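Local coordinates for putative type VI secretion protein (Escherichia coli, PDB 3U66) that is probably an inner-membrane component of the type VI secretion machinery, whose cytoplasmic domain is a double helical bundle of the DotU family, at residues L70-V75 and D91-H96. Residues are numbered along the deposited sequence; the frame is centred on the assembly and turned at random.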
# COMPACT_ATOMS: atom_id res chain seq x y z
N LEU A 70 2.44 -2.55 0.28
CA LEU A 70 2.71 -1.57 1.33
C LEU A 70 3.76 -2.12 2.32
O LEU A 70 4.80 -1.49 2.54
CB LEU A 70 1.40 -1.11 2.03
CG LEU A 70 1.47 -0.29 3.34
CD1 LEU A 70 2.17 1.05 3.15
CD2 LEU A 70 0.10 -0.11 3.93
N LEU A 71 3.49 -3.32 2.87
CA LEU A 71 4.35 -4.02 3.82
C LEU A 71 5.73 -4.38 3.23
O LEU A 71 6.73 -4.15 3.91
CB LEU A 71 3.63 -5.26 4.36
CG LEU A 71 4.28 -6.05 5.50
CD1 LEU A 71 4.76 -5.15 6.64
CD2 LEU A 71 3.31 -7.06 6.03
N ASP A 72 5.79 -4.88 1.98
CA ASP A 72 7.05 -5.21 1.29
C ASP A 72 7.93 -3.97 1.14
O ASP A 72 9.12 -4.04 1.43
CB ASP A 72 6.79 -5.83 -0.10
CG ASP A 72 6.34 -7.27 -0.11
OD1 ASP A 72 6.71 -8.02 0.81
OD2 ASP A 72 5.66 -7.66 -1.07
N GLU A 73 7.35 -2.84 0.69
CA GLU A 73 8.06 -1.58 0.49
C GLU A 73 8.63 -0.99 1.79
O GLU A 73 9.76 -0.52 1.78
CB GLU A 73 7.19 -0.55 -0.24
CG GLU A 73 8.00 0.58 -0.86
CD GLU A 73 7.19 1.82 -1.16
OE1 GLU A 73 6.89 2.59 -0.21
OE2 GLU A 73 6.83 2.01 -2.34
N SER A 74 7.85 -1.02 2.90
CA SER A 74 8.30 -0.49 4.20
C SER A 74 9.42 -1.31 4.85
O SER A 74 10.17 -0.78 5.67
CB SER A 74 7.13 -0.29 5.16
OG SER A 74 6.11 -1.26 4.99
N VAL A 75 9.56 -2.59 4.44
CA VAL A 75 10.60 -3.51 4.92
C VAL A 75 11.88 -3.35 4.08
O VAL A 75 12.98 -3.33 4.64
CB VAL A 75 10.09 -4.98 4.98
CG1 VAL A 75 11.22 -5.97 5.17
CG2 VAL A 75 9.06 -5.15 6.08
N ASP A 91 12.43 -13.44 -1.63
CA ASP A 91 11.02 -13.68 -1.99
C ASP A 91 10.06 -12.81 -1.16
O ASP A 91 9.75 -13.17 -0.02
CB ASP A 91 10.65 -15.17 -1.87
CG ASP A 91 11.45 -16.10 -2.76
OD1 ASP A 91 11.63 -15.78 -3.96
OD2 ASP A 91 11.86 -17.18 -2.27
N PRO A 92 9.59 -11.65 -1.69
CA PRO A 92 8.66 -10.80 -0.91
C PRO A 92 7.22 -11.33 -0.93
O PRO A 92 6.94 -12.33 -1.60
CB PRO A 92 8.80 -9.43 -1.56
CG PRO A 92 9.20 -9.71 -2.96
CD PRO A 92 9.85 -11.07 -3.02
N LEU A 93 6.30 -10.66 -0.19
CA LEU A 93 4.89 -11.06 -0.07
C LEU A 93 4.13 -10.97 -1.38
O LEU A 93 3.22 -11.75 -1.60
CB LEU A 93 4.17 -10.25 1.01
CG LEU A 93 4.67 -10.42 2.46
CD1 LEU A 93 4.12 -9.32 3.34
CD2 LEU A 93 4.30 -11.79 3.03
N GLN A 94 4.52 -10.02 -2.25
CA GLN A 94 3.91 -9.82 -3.57
C GLN A 94 4.24 -11.00 -4.50
O GLN A 94 3.48 -11.29 -5.42
CB GLN A 94 4.36 -8.48 -4.18
CG GLN A 94 5.88 -8.30 -4.28
CD GLN A 94 6.27 -6.87 -4.52
OE1 GLN A 94 6.51 -6.45 -5.65
NE2 GLN A 94 6.34 -6.09 -3.46
N ALA A 95 5.40 -11.65 -4.26
CA ALA A 95 5.86 -12.80 -5.04
C ALA A 95 5.28 -14.07 -4.45
O ALA A 95 4.88 -14.96 -5.21
CB ALA A 95 7.38 -12.85 -5.05
N HIS A 96 5.21 -14.15 -3.11
CA HIS A 96 4.70 -15.30 -2.36
C HIS A 96 3.20 -15.49 -2.54
O HIS A 96 2.75 -16.60 -2.82
CB HIS A 96 5.09 -15.20 -0.88
CG HIS A 96 4.56 -16.32 -0.03
ND1 HIS A 96 5.02 -17.62 -0.17
CD2 HIS A 96 3.62 -16.29 0.95
CE1 HIS A 96 4.33 -18.34 0.71
NE2 HIS A 96 3.48 -17.58 1.40
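With CG anti to its own carbonyl carbon (chi1 -76°), Asp72 reaches out from helix 57-76 to the first turn of helix 93-98, where Gln94, its CG between backbone N and carbonyl carbon (chi1 55°), brings its amide NH2 back to the outer side of Asp72 OD2. In this helical bundle the Asp72 carboxylate, from helix 57-76 earlier in the chain, takes up the first N-H groups of helix 93-98 from outside, because Pro92 at the N-cap position has no side-chain acceptor. Each carboxylate oxygen takes one backbone N-H on its syn lone pair: Leu93 N lies 2.9 Å from Asp72 OD1, and Gln94 N 2.9 Å from Asp72 OD2. The helix end, rich in N-H groups, would be expected to favour the charged carboxylate in this buried spot. An asparagine here would probably leave at least one backbone N-H without its acceptor, and set its own NH2 against that donor. Beside the carboxylate, Leu71 CD2 packs on Leu93 CD1 at 3.6 Å, and Trp88 of helix 87-90 touches both leucines and Asp72. The far end of the Gln94 amide is fixed too, OE1 accepting from Ala103 N. Gln94 NE2 gives Asp72 OD2 a second bond of 2.9 Å, arriving on the anti side, 30° out of the carboxylate plane.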